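PDB 3W20: prolyl 4-hydroxylase alpha subunit Fe(2+) 2OG dioxygenase domain-containing protein from Burkholderia ambifaria, which probably acts as a 2-oxoglutarate-dependent dioxygenase that oxidises N-substituted L-amino acids, and holds zinc at its metal site in this crystal. Local coordinates for residues L9-T14 with E34-V39; H28-D33 with L239-N244; W52-F57 with R108-V113; A138-Y143 with R256-F261. All blocks are in the same frame, centred on the assembly; numbering follows the deposited sequence.

Contact 1 (L9-T14 with E34-V39); sequences LMRFGT and EADAIV
L9 lies beside I38 as an antiparallel non-hydrogen-bonded pair, the two side chains pointing the same way. With CG anti to the backbone N (chi1 -174°), L9 also sets its CD2 3.5 Å from A35 CB. M10, a selenomethionine, marks a classic beta bulge: its O accepts from two consecutive amides, D36 N at 2.9 Å in the carbonyl plane and A37 N at 3.2 Å, tilted 17° from it. R11 bends at chi2 and chi3, which lays one guanidinium face over the E34-A35 peptide and brings NH1 to D36 OD1 at 2.9 Å. That salt bridge is weak as a hydrogen bond, its N-H...O angle being 129°; NH1 has a second carboxylate partner in D33. At F12 the backbone N lies 2.9 Å from D36 OD2, a bond whose length is less sure. The F12 and D36 side chains cross at about a right angle, their flat groups inclined to each other, with CE2 3.5 Å from D36 CG. F12 lies within a type II turn, R11-T14. One buried carboxylate thus meets a guanidinium and a backbone amide between strands 4-10 and 37-41, and the nearby positive charge would probably favour its ionised form.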
loop_
_atom_site.group_PDB
_atom_site.type_symbol
_atom_site.label_atom_id
_atom_site.label_comp_id
_atom_site.label_asym_id
_atom_site.label_seq_id
_atom_site.Cartn_x
_atom_site.Cartn_y
_atom_site.Cartn_z
ATOM N N LEU A 9 35.870 11.990 -7.150
ATOM C CA LEU A 9 35.172 11.088 -8.067
ATOM C C LEU A 9 36.003 9.801 -8.234
ATOM O O LEU A 9 37.171 9.845 -8.646
ATOM C CB LEU A 9 34.968 11.824 -9.402
ATOM C CG LEU A 9 34.159 11.210 -10.536
ATOM C CD1 LEU A 9 33.673 12.431 -11.331
ATOM C CD2 LEU A 9 34.989 10.284 -11.434
HETATM N N MSE A 10 35.420 8.629 -7.933
HETATM C CA MSE A 10 36.185 7.394 -7.882
HETATM C C MSE A 10 35.770 6.456 -8.960
HETATM O O MSE A 10 34.572 6.219 -9.131
HETATM C CB MSE A 10 35.995 6.652 -6.558
HETATM C CG MSE A 10 34.962 7.325 -5.664
HETATM SE SE MSE A 10 35.906 8.668 -4.545
HETATM C CE MSE A 10 36.697 7.099 -3.841
ATOM N N ARG A 11 36.745 5.877 -9.681
ATOM C CA ARG A 11 36.470 4.736 -10.588
ATOM C C ARG A 11 37.365 3.622 -10.177
ATOM O O ARG A 11 38.500 3.886 -9.753
ATOM C CB ARG A 11 36.839 5.152 -12.028
ATOM C CG ARG A 11 35.766 5.927 -12.718
ATOM C CD ARG A 11 34.602 4.966 -12.958
ATOM N NE ARG A 11 34.342 4.728 -14.337
ATOM C CZ ARG A 11 33.223 4.208 -14.819
ATOM N NH1 ARG A 11 32.198 3.748 -14.024
ATOM N NH2 ARG A 11 33.165 4.080 -16.136
ATOM N N PHE A 12 36.910 2.391 -10.302
ATOM C CA PHE A 12 37.743 1.218 -9.997
ATOM C C PHE A 12 39.135 1.316 -10.624
ATOM O O PHE A 12 39.269 1.657 -11.782
ATOM C CB PHE A 12 37.085 -0.132 -10.450
ATOM C CG PHE A 12 35.827 -0.466 -9.677
ATOM C CD1 PHE A 12 35.907 -0.842 -8.343
ATOM C CD2 PHE A 12 34.566 -0.327 -10.296
ATOM C CE1 PHE A 12 34.756 -1.162 -7.623
ATOM C CE2 PHE A 12 33.411 -0.568 -9.555
ATOM C CZ PHE A 12 33.492 -0.944 -8.211
ATOM N N GLY A 13 40.165 0.990 -9.813
ATOM C CA GLY A 13 41.575 0.909 -10.281
ATOM C C GLY A 13 42.259 2.241 -10.623
ATOM O O GLY A 13 43.405 2.219 -11.116
ATOM N N THR A 14 41.611 3.366 -10.342
ATOM C CA THR A 14 42.034 4.709 -10.797
ATOM C C THR A 14 42.138 5.697 -9.633
ATOM O O THR A 14 41.324 5.638 -8.707
ATOM C CB THR A 14 40.957 5.212 -11.793
ATOM O OG1 THR A 14 40.704 4.184 -12.748
ATOM C CG2 THR A 14 41.364 6.436 -12.528
ATOM N N GLU A 34 30.341 7.295 -15.783
ATOM C CA GLU A 34 31.689 7.934 -15.803
ATOM C C GLU A 34 32.367 7.877 -14.401
ATOM O O GLU A 34 33.504 8.312 -14.228
ATOM C CB GLU A 34 31.566 9.393 -16.228
ATOM C CG GLU A 34 31.340 9.518 -17.760
ATOM C CD GLU A 34 30.794 10.883 -18.166
ATOM O OE1 GLU A 34 30.744 11.772 -17.289
ATOM O OE2 GLU A 34 30.421 11.071 -19.362
ATOM N N ALA A 35 31.645 7.389 -13.417
ATOM C CA ALA A 35 32.218 7.216 -12.072
ATOM C C ALA A 35 31.500 6.033 -11.398
ATOM O O ALA A 35 30.353 5.725 -11.734
ATOM C CB ALA A 35 31.990 8.467 -11.262
ATOM N N ASP A 36 32.175 5.360 -10.454
ATOM C CA ASP A 36 31.489 4.372 -9.687
ATOM C C ASP A 36 30.946 4.954 -8.361
ATOM O O ASP A 36 29.928 4.523 -7.863
ATOM C CB ASP A 36 32.454 3.214 -9.492
ATOM C CG ASP A 36 32.920 2.657 -10.815
ATOM O OD1 ASP A 36 32.035 2.264 -11.586
ATOM O OD2 ASP A 36 34.123 2.771 -11.166
ATOM N N ALA A 37 31.670 5.875 -7.771
ATOM C CA ALA A 37 31.226 6.590 -6.577
ATOM C C ALA A 37 31.750 7.989 -6.574
ATOM O O ALA A 37 32.805 8.296 -7.155
ATOM C CB ALA A 37 31.657 5.865 -5.290
ATOM N N ILE A 38 31.010 8.854 -5.935
ATOM C CA ILE A 38 31.380 10.279 -5.754
ATOM C C ILE A 38 31.076 10.631 -4.311
ATOM O O ILE A 38 29.949 10.392 -3.774
ATOM C CB ILE A 38 30.626 11.199 -6.691
ATOM C CG1 ILE A 38 30.923 10.790 -8.157
ATOM C CG2 ILE A 38 31.147 12.671 -6.545
ATOM C CD1 ILE A 38 30.234 11.723 -9.195
ATOM N N VAL A 39 32.079 11.230 -3.662
ATOM C CA VAL A 39 31.883 11.702 -2.288
ATOM C C VAL A 39 31.997 13.220 -2.228
ATOM O O VAL A 39 33.002 13.782 -2.689
ATOM C CB VAL A 39 32.889 11.070 -1.320
ATOM C CG1 VAL A 39 32.612 11.647 0.082
ATOM C CG2 VAL A 39 32.709 9.543 -1.280
#

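Contact 2 (H28-D33 with L239-N244); sequences HALDAD and LFQSKN
L30 and Q241 mark the nearest backbone approach, their CA atoms 7.0 Å apart, a spacing at which side chains alone join the end of helix 23-31 to the strand ending at Q241. L30 points at the strand, and its CD1 branch reaches L239 CB at 3.6 Å, the two leucine side chains crossing at about a right angle. The other branch, CD2, lies alongside the stem of Q241, 4.2 Å from its CG.

The polar link comes from D33, the first residue to leave helical geometry, where a Schellman motif with positive phi closes the helix. Its chi1 of -160° swings the carboxylate to the carbonyl side of the residue and so across to Q241, whose chain runs extended beyond CG. Q241 NE2 donates to D33 OD1 at 3.0 Å, with an N-H...O angle of 162°. The acceptor lies close to the amide plane, whereas OD1 is met on its anti side and the two flat groups stand 80° apart. Q241 is held at both ends of its amide: NE2 also donates to A35 O, and OE1 accepts from R199 and R176. These bonds fix which way round the amide sits.

Strand 37-41 pairs with strand 236-241, and its I38 also touches L30; L178 of strand 178-185 meets both L30 and Q241. The helix therefore packs against the main sheet, while F240 points away from the helix, and its ring meets that of the zinc ligand H246 edge-to-face.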
loop_
_atom_site.group_PDB
_atom_site.type_symbol
_atom_site.label_atom_id
_atom_site.label_comp_id
_atom_site.label_asym_id
_atom_site.label_seq_id
_atom_site.Cartn_x
_atom_site.Cartn_y
_atom_site.Cartn_z
ATOM N N HIS A 28 24.801 13.321 -12.883
ATOM C CA HIS A 28 24.983 13.032 -14.355
ATOM C C HIS A 28 26.194 12.159 -14.653
ATOM O O HIS A 28 26.148 11.307 -15.605
ATOM C CB HIS A 28 25.082 14.369 -15.125
ATOM C CG HIS A 28 25.346 14.218 -16.613
ATOM N ND1 HIS A 28 26.583 13.974 -17.124
ATOM C CD2 HIS A 28 24.481 14.295 -17.712
ATOM C CE1 HIS A 28 26.501 13.854 -18.467
ATOM N NE2 HIS A 28 25.231 14.101 -18.830
ATOM N N ALA A 29 27.322 12.388 -13.951
ATOM C CA ALA A 29 28.502 11.590 -14.224
ATOM C C ALA A 29 28.206 10.156 -13.855
ATOM O O ALA A 29 28.612 9.249 -14.571
ATOM C CB ALA A 29 29.775 12.140 -13.528
ATOM N N LEU A 30 27.493 9.946 -12.741
ATOM C CA LEU A 30 27.214 8.559 -12.354
ATOM C C LEU A 30 26.280 7.911 -13.388
ATOM O O LEU A 30 26.418 6.730 -13.749
ATOM C CB LEU A 30 26.616 8.504 -10.955
ATOM C CG LEU A 30 27.719 8.818 -9.915
ATOM C CD1 LEU A 30 27.069 9.344 -8.634
ATOM C CD2 LEU A 30 28.416 7.523 -9.613
ATOM N N ASP A 31 25.292 8.691 -13.818
ATOM C CA ASP A 31 24.238 8.094 -14.682
ATOM C C ASP A 31 24.877 7.815 -16.038
ATOM O O ASP A 31 24.395 6.956 -16.771
ATOM C CB ASP A 31 23.159 9.136 -14.829
ATOM C CG ASP A 31 21.906 8.609 -15.475
ATOM O OD1 ASP A 31 21.373 7.573 -15.122
ATOM O OD2 ASP A 31 21.509 9.259 -16.459
ATOM N N ALA A 32 25.913 8.589 -16.384
ATOM C CA ALA A 32 26.665 8.328 -17.611
ATOM C C ALA A 32 27.664 7.182 -17.492
ATOM O O ALA A 32 28.448 6.904 -18.425
ATOM C CB ALA A 32 27.398 9.612 -18.053
ATOM N N ASP A 33 27.700 6.499 -16.378
ATOM C CA ASP A 33 28.719 5.516 -16.134
ATOM C C ASP A 33 30.135 6.071 -16.239
ATOM O O ASP A 33 31.053 5.378 -16.703
ATOM C CB ASP A 33 28.521 4.203 -16.975
ATOM C CG ASP A 33 29.246 3.019 -16.424
ATOM O OD1 ASP A 33 29.551 2.903 -15.193
ATOM O OD2 ASP A 33 29.616 2.132 -17.255
ATOM N N LEU A 239 27.514 9.200 -3.194
ATOM C CA LEU A 239 26.619 8.853 -4.297
ATOM C C LEU A 239 27.320 7.704 -5.038
ATOM O O LEU A 239 28.562 7.777 -5.267
ATOM C CB LEU A 239 26.456 10.026 -5.192
ATOM C CG LEU A 239 25.862 11.293 -4.536
ATOM C CD1 LEU A 239 26.066 12.426 -5.512
ATOM C CD2 LEU A 239 24.384 10.953 -4.405
ATOM N N PHE A 240 26.635 6.574 -5.237
ATOM C CA PHE A 240 27.298 5.488 -5.853
ATOM C C PHE A 240 26.360 4.617 -6.662
ATOM O O PHE A 240 25.130 4.673 -6.483
ATOM C CB PHE A 240 27.974 4.537 -4.803
ATOM C CG PHE A 240 27.005 3.907 -3.838
ATOM C CD1 PHE A 240 26.696 2.536 -3.906
ATOM C CD2 PHE A 240 26.445 4.677 -2.804
ATOM C CE1 PHE A 240 25.774 1.972 -2.985
ATOM C CE2 PHE A 240 25.528 4.121 -1.897
ATOM C CZ PHE A 240 25.214 2.774 -1.961
ATOM N N GLN A 241 26.971 3.795 -7.527
ATOM C CA GLN A 241 26.120 2.881 -8.335
ATOM C C GLN A 241 25.717 1.703 -7.465
ATOM O O GLN A 241 26.552 0.803 -7.096
ATOM C CB GLN A 241 26.814 2.448 -9.645
ATOM C CG GLN A 241 27.051 3.618 -10.542
ATOM C CD GLN A 241 27.353 3.153 -11.986
ATOM O OE1 GLN A 241 26.675 2.247 -12.488
ATOM N NE2 GLN A 241 28.329 3.733 -12.631
ATOM N N SER A 242 24.411 1.603 -7.117
ATOM C CA SER A 242 24.060 0.694 -6.037
ATOM C C SER A 242 23.957 -0.785 -6.479
ATOM O O SER A 242 23.847 -1.679 -5.637
ATOM C CB SER A 242 22.793 1.168 -5.319
ATOM O OG SER A 242 21.640 0.965 -6.145
ATOM N N LYS A 243 24.037 -1.042 -7.810
ATOM C CA LYS A 243 24.073 -2.448 -8.257
ATOM C C LYS A 243 25.412 -3.184 -7.927
ATOM O O LYS A 243 25.439 -4.441 -7.985
ATOM C CB LYS A 243 23.744 -2.485 -9.762
ATOM C CG LYS A 243 22.213 -2.372 -9.882
ATOM C CD LYS A 243 21.825 -2.492 -11.349
ATOM C CE LYS A 243 22.233 -3.780 -12.087
ATOM N NZ LYS A 243 21.710 -5.034 -11.388
ATOM N N ASN A 244 26.482 -2.392 -7.721
ATOM C CA ASN A 244 27.796 -2.972 -7.298
ATOM C C ASN A 244 27.622 -3.485 -5.895
ATOM O O ASN A 244 27.035 -2.795 -5.046
ATOM C CB ASN A 244 28.849 -1.891 -7.330
ATOM C CG ASN A 244 29.031 -1.311 -8.717
ATOM O OD1 ASN A 244 29.139 -2.002 -9.651
ATOM N ND2 ASN A 244 29.207 -0.046 -8.789
#

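Contact 3 (W52-F57 with R108-V113); sequences WDDEGF and RTTRFV
D54 OD2 is gripped by two donors: R111 N at 2.8 Å, with an N-H...O angle of 173°, and a water 3.1 Å away that in turn accepts from F112 N. The amide of R111 comes from above the carboxylate plane, 36° out of it. The other oxygen, OD1, uses its anti lone pair to accept from G56 N at 3.1 Å, which closes an Asx turn, so both oxygens are engaged and the rotation of the carboxylate is fixed. The first torsion of D54 directs the group away from its own amide and to the start of helix 111-120.

At that helix start T110 is the N-cap, its OG1 accepting from V113 N at 3.1 Å as well as donating to L107 O, and D54 adds a carboxylate from a distant loop at the same helix end; the helix dipole would probably favour its negative charge.

T110 turns its methyl the other way, into the 52-57 loop. CG2 sits 4.0 Å from the centroid of the F57 ring, 6° off the ring normal, a CH-pi contact over the face. The same methyl lies 3.6 Å from G56 C, while T109 OG1, bonded to G106 O, approaches G56 CA.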
loop_
_atom_site.group_PDB
_atom_site.type_symbol
_atom_site.label_atom_id
_atom_site.label_comp_id
_atom_site.label_asym_id
_atom_site.label_seq_id
_atom_site.Cartn_x
_atom_site.Cartn_y
_atom_site.Cartn_z
ATOM N N TRP A 52 19.530 16.365 10.478
ATOM C CA TRP A 52 18.855 15.249 11.094
ATOM C C TRP A 52 17.583 15.614 11.806
ATOM O O TRP A 52 16.546 14.907 11.715
ATOM C CB TRP A 52 19.802 14.628 12.106
ATOM C CG TRP A 52 19.238 13.417 12.770
ATOM C CD1 TRP A 52 18.461 13.354 13.939
ATOM C CD2 TRP A 52 19.465 12.040 12.382
ATOM N NE1 TRP A 52 18.158 12.051 14.243
ATOM C CE2 TRP A 52 18.748 11.213 13.356
ATOM C CE3 TRP A 52 20.131 11.415 11.309
ATOM C CZ2 TRP A 52 18.731 9.834 13.270
ATOM C CZ3 TRP A 52 20.101 10.014 11.237
ATOM C CH2 TRP A 52 19.427 9.234 12.206
ATOM N N ASP A 53 17.678 16.691 12.574
ATOM C CA ASP A 53 16.516 17.185 13.353
ATOM C C ASP A 53 15.503 17.961 12.520
ATOM O O ASP A 53 14.528 18.434 13.065
ATOM C CB ASP A 53 17.018 18.131 14.474
ATOM C CG ASP A 53 18.060 17.499 15.375
ATOM O OD1 ASP A 53 18.147 16.274 15.446
ATOM O OD2 ASP A 53 18.823 18.260 15.993
ATOM N N ASP A 54 15.734 18.148 11.215
ATOM C CA ASP A 54 14.736 18.672 10.262
ATOM C C ASP A 54 13.295 18.249 10.597
ATOM O O ASP A 54 12.989 17.060 10.731
ATOM C CB ASP A 54 15.093 18.172 8.846
ATOM C CG ASP A 54 14.427 18.951 7.731
ATOM O OD1 ASP A 54 13.182 19.064 7.627
ATOM O OD2 ASP A 54 15.190 19.436 6.866
ATOM N N GLU A 55 12.391 19.230 10.702
ATOM C CA GLU A 55 11.003 18.953 11.129
ATOM C C GLU A 55 10.222 17.981 10.210
ATOM O O GLU A 55 9.249 17.360 10.644
ATOM C CB GLU A 55 10.224 20.282 11.363
ATOM C CG GLU A 55 10.883 21.235 12.370
ATOM C CD GLU A 55 11.900 22.195 11.710
ATOM O OE1 GLU A 55 12.849 21.715 11.020
ATOM O OE2 GLU A 55 11.738 23.442 11.866
ATOM N N GLY A 56 10.689 17.834 8.962
ATOM C CA GLY A 56 10.087 16.941 7.981
ATOM C C GLY A 56 10.278 15.453 8.278
ATOM O O GLY A 56 9.603 14.623 7.668
ATOM N N PHE A 57 11.178 15.102 9.206
ATOM C CA PHE A 57 11.320 13.690 9.636
ATOM C C PHE A 57 10.339 13.299 10.757
ATOM O O PHE A 57 10.265 12.126 11.111
ATOM C CB PHE A 57 12.751 13.354 10.079
ATOM C CG PHE A 57 13.728 13.320 8.960
ATOM C CD1 PHE A 57 13.583 12.387 7.936
ATOM C CD2 PHE A 57 14.781 14.212 8.909
ATOM C CE1 PHE A 57 14.481 12.339 6.878
ATOM C CE2 PHE A 57 15.683 14.196 7.864
ATOM C CZ PHE A 57 15.542 13.252 6.840
ATOM N N ARG A 108 9.143 15.198 2.004
ATOM C CA ARG A 108 9.375 15.993 0.847
ATOM C C ARG A 108 9.822 17.397 1.207
ATOM O O ARG A 108 10.387 18.034 0.369
ATOM C CB ARG A 108 8.140 16.074 -0.046
ATOM C CG ARG A 108 7.099 17.071 0.462
ATOM C CD ARG A 108 6.072 17.361 -0.631
ATOM N NE ARG A 108 5.852 16.136 -1.391
ATOM C CZ ARG A 108 5.096 15.104 -0.989
ATOM N NH1 ARG A 108 4.427 15.166 0.153
ATOM N NH2 ARG A 108 5.021 13.999 -1.724
ATOM N N THR A 109 9.645 17.821 2.462
ATOM C CA THR A 109 10.066 19.182 2.878
ATOM C C THR A 109 11.475 19.194 3.470
ATOM O O THR A 109 11.998 20.241 3.816
ATOM C CB THR A 109 9.095 19.825 3.913
ATOM O OG1 THR A 109 9.134 19.106 5.160
ATOM C CG2 THR A 109 7.634 19.819 3.340
ATOM N N THR A 110 12.052 18.009 3.682
ATOM C CA THR A 110 13.349 17.962 4.315
ATOM C C THR A 110 14.439 18.553 3.451
ATOM O O THR A 110 14.378 18.479 2.224
ATOM C CB THR A 110 13.758 16.535 4.772
ATOM O OG1 THR A 110 14.001 15.733 3.634
ATOM C CG2 THR A 110 12.706 15.888 5.594
ATOM N N ARG A 111 15.459 19.146 4.079
ATOM C CA ARG A 111 16.589 19.630 3.327
ATOM C C ARG A 111 17.291 18.550 2.529
ATOM O O ARG A 111 17.709 18.749 1.357
ATOM C CB ARG A 111 17.579 20.257 4.254
ATOM C CG ARG A 111 18.316 21.255 3.435
ATOM C CD ARG A 111 18.908 22.277 4.335
ATOM N NE ARG A 111 19.996 22.933 3.606
ATOM C CZ ARG A 111 20.830 23.787 4.166
ATOM N NH1 ARG A 111 20.711 24.039 5.467
ATOM N NH2 ARG A 111 21.788 24.330 3.458
ATOM N N PHE A 112 17.347 17.374 3.139
ATOM C CA PHE A 112 17.944 16.215 2.481
ATOM C C PHE A 112 17.221 15.851 1.178
ATOM O O PHE A 112 17.876 15.657 0.169
ATOM C CB PHE A 112 18.025 15.003 3.448
ATOM C CG PHE A 112 18.653 13.788 2.800
ATOM C CD1 PHE A 112 19.976 13.800 2.440
ATOM C CD2 PHE A 112 17.897 12.669 2.503
ATOM C CE1 PHE A 112 20.552 12.674 1.804
ATOM C CE2 PHE A 112 18.461 11.549 1.862
ATOM C CZ PHE A 112 19.770 11.556 1.508
ATOM N N VAL A 113 15.898 15.727 1.207
ATOM C CA VAL A 113 15.127 15.304 0.003
ATOM C C VAL A 113 15.199 16.466 -0.993
ATOM O O VAL A 113 15.457 16.241 -2.161
ATOM C CB VAL A 113 13.700 14.882 0.340
ATOM C CG1 VAL A 113 12.842 14.662 -0.932
ATOM C CG2 VAL A 113 13.695 13.591 1.103
HETATM O O HOH W 1 17.204 17.250 6.097
#

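Contact 4 (A138-Y143 with R256-F261); sequences ATRRVY and RTMGLF
T139 and G259 form a hydrogen-bonded antiparallel pair, G259 N giving to T139 O at 2.9 Å and T139 N to G259 O at 3.2 Å. Two residues along, R141 and T257 repeat the exchange: R141 N donates to T257 O at 2.7 Å, and T257 N to R141 O at 3.0 Å. R140 with M258 and V142 with R256 are the non-hydrogen-bonded pairs between and beyond them.

On the face shared by T139, R141 and T257, the R141 chain runs extended from CG to NE over the neighbouring strand. NE donates to T139 OG1 at 3.1 Å, tilted 20° from the guanidinium plane. The side-chain carboxylate of the C-terminal residue D273 takes a salt bridge from R141 NH1 at OD1 and bonds T139 OG1 through OD2. One guanidinium face rests on G259, with CA 3.4 Å above the plane; glycine leaves this space to the arginine. In contrast, T257 OG1 has no partner in the model. It lies 3.5 Å from Y143 CE2, in the plane of the ring at its edge, and just as near R141 CB.

R141, Y143 and T257, together with R255, bind 2-oxoglutarate; the hydroxyl's lack of a partner is consistent with the cosubstrate's absence here. F261, close to zinc and its ligand D157, continues the same strand. Antiparallel strands lining such a pocket are characteristic of the double-stranded beta-helix of 2-oxoglutarate dioxygenases.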
loop_
_atom_site.group_PDB
_atom_site.type_symbol
_atom_site.label_atom_id
_atom_site.label_comp_id
_atom_site.label_asym_id
_atom_site.label_seq_id
_atom_site.Cartn_x
_atom_site.Cartn_y
_atom_site.Cartn_z
ATOM N N ALA A 138 12.628 8.360 1.668
ATOM C CA ALA A 138 14.002 8.414 2.272
ATOM C C ALA A 138 13.861 7.935 3.705
ATOM O O ALA A 138 12.752 7.899 4.223
ATOM C CB ALA A 138 14.645 9.812 2.193
ATOM N N THR A 139 14.987 7.598 4.339
ATOM C CA THR A 139 15.028 7.119 5.674
ATOM C C THR A 139 16.234 7.717 6.432
ATOM O O THR A 139 17.325 8.013 5.873
ATOM C CB THR A 139 15.118 5.562 5.772
ATOM O OG1 THR A 139 16.260 5.164 5.078
ATOM C CG2 THR A 139 14.015 4.841 5.079
ATOM N N ARG A 140 16.014 7.987 7.729
ATOM C CA ARG A 140 17.139 8.219 8.606
ATOM C C ARG A 140 17.582 6.899 9.193
ATOM O O ARG A 140 16.734 6.046 9.568
ATOM C CB ARG A 140 16.679 9.157 9.756
ATOM C CG ARG A 140 16.462 10.560 9.335
ATOM C CD ARG A 140 16.215 11.503 10.553
ATOM N NE ARG A 140 15.135 10.992 11.368
ATOM C CZ ARG A 140 14.634 11.598 12.466
ATOM N NH1 ARG A 140 15.107 12.756 12.883
ATOM N NH2 ARG A 140 13.654 11.027 13.139
ATOM N N ARG A 141 18.880 6.670 9.306
ATOM C CA ARG A 141 19.395 5.315 9.546
ATOM C C ARG A 141 20.292 5.423 10.747
ATOM O O ARG A 141 21.215 6.291 10.798
ATOM C CB ARG A 141 20.188 4.801 8.301
ATOM C CG ARG A 141 19.303 4.487 7.058
ATOM C CD ARG A 141 20.108 4.548 5.750
ATOM N NE ARG A 141 19.282 4.525 4.529
ATOM C CZ ARG A 141 19.764 4.644 3.302
ATOM N NH1 ARG A 141 18.912 4.593 2.217
ATOM N NH2 ARG A 141 21.089 4.838 3.123
ATOM N N VAL A 142 20.032 4.581 11.741
ATOM C CA VAL A 142 20.894 4.453 12.932
ATOM C C VAL A 142 21.621 3.089 12.826
ATOM O O VAL A 142 20.993 2.045 12.650
ATOM C CB VAL A 142 20.054 4.559 14.243
ATOM C CG1 VAL A 142 20.919 4.382 15.470
ATOM C CG2 VAL A 142 19.307 5.906 14.300
ATOM N N TYR A 143 22.944 3.102 12.892
ATOM C CA TYR A 143 23.733 1.858 12.845
ATOM C C TYR A 143 24.303 1.708 14.274
ATOM O O TYR A 143 25.169 2.498 14.637
ATOM C CB TYR A 143 24.880 1.998 11.834
ATOM C CG TYR A 143 24.379 2.107 10.398
ATOM C CD1 TYR A 143 24.229 0.969 9.613
ATOM C CD2 TYR A 143 24.002 3.344 9.850
ATOM C CE1 TYR A 143 23.744 1.021 8.311
ATOM C CE2 TYR A 143 23.498 3.406 8.551
ATOM C CZ TYR A 143 23.391 2.254 7.778
ATOM O OH TYR A 143 22.901 2.282 6.495
ATOM N N ARG A 256 25.253 7.633 12.312
ATOM C CA ARG A 256 23.961 8.041 11.756
ATOM C C ARG A 256 24.122 8.548 10.325
ATOM O O ARG A 256 25.041 9.315 10.069
ATOM C CB ARG A 256 23.350 9.136 12.638
ATOM C CG ARG A 256 22.823 8.542 13.939
ATOM C CD ARG A 256 22.170 9.590 14.787
ATOM N NE ARG A 256 23.093 10.646 15.144
ATOM C CZ ARG A 256 22.728 11.903 15.199
ATOM N NH1 ARG A 256 21.464 12.214 14.919
ATOM N NH2 ARG A 256 23.599 12.829 15.516
ATOM N N THR A 257 23.222 8.104 9.435
ATOM C CA THR A 257 23.167 8.583 8.029
ATOM C C THR A 257 21.701 8.828 7.657
ATOM O O THR A 257 20.778 8.351 8.370
ATOM C CB THR A 257 23.772 7.563 7.010
ATOM O OG1 THR A 257 22.917 6.447 6.965
ATOM C CG2 THR A 257 25.177 7.095 7.479
HETATM N N MSE A 258 21.469 9.555 6.556
HETATM C CA MSE A 258 20.169 9.727 5.990
HETATM C C MSE A 258 20.338 9.285 4.566
HETATM O O MSE A 258 21.300 9.725 3.932
HETATM C CB MSE A 258 20.184 11.304 5.894
HETATM C CG MSE A 258 18.879 11.947 5.902
HETATM SE SE MSE A 258 19.487 13.788 6.388
HETATM C CE MSE A 258 19.705 13.443 8.185
ATOM N N GLY A 259 19.451 8.478 4.003
ATOM C CA GLY A 259 19.693 8.118 2.556
ATOM C C GLY A 259 18.444 7.861 1.699
ATOM O O GLY A 259 17.323 7.725 2.174
ATOM N N LEU A 260 18.664 7.764 0.402
ATOM C CA LEU A 260 17.617 7.302 -0.487
ATOM C C LEU A 260 18.311 6.677 -1.709
ATOM O O LEU A 260 19.536 6.541 -1.722
ATOM C CB LEU A 260 16.758 8.480 -0.902
ATOM C CG LEU A 260 17.407 9.757 -1.408
ATOM C CD1 LEU A 260 17.968 9.699 -2.853
ATOM C CD2 LEU A 260 16.364 10.909 -1.297
ATOM N N PHE A 261 17.484 6.277 -2.679
ATOM C CA PHE A 261 17.990 5.806 -3.957
ATOM C C PHE A 261 17.333 6.621 -5.071
ATOM O O PHE A 261 16.217 7.193 -4.943
ATOM C CB PHE A 261 17.600 4.309 -4.116
ATOM C CG PHE A 261 18.317 3.445 -3.142
ATOM C CD1 PHE A 261 19.588 2.894 -3.470
ATOM C CD2 PHE A 261 17.721 3.143 -1.895
ATOM C CE1 PHE A 261 20.294 2.085 -2.565
ATOM C CE2 PHE A 261 18.419 2.315 -0.982
ATOM C CZ PHE A 261 19.702 1.838 -1.283
#

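How the contacts relate
Contacts 1, 2 and 4 all reach the main sheet, whereas contact 3 joins a loop to a helix start. The centres of contacts 1 and 3 lie far from the chain centre, about 16 and 17 Å, those of contacts 2 and 4 nearer, about 11 and 8 Å. Contacts 1 and 2 touch: strands 37-41 and 236-241 are neighbours, and I38 N lies 2.8 Å from L239 O. Contact 2 is buried and relies on leucines and one amide-carboxylate bond; contact 1, partly buried, adds a bulge and a salt bridge. Contact 4 pairs strands by regular backbone bonds at the cosubstrate site. Contact 3 flanks it through W52, whose O is 2.8 Å from R140 NH1, and through F112, which packs on M258.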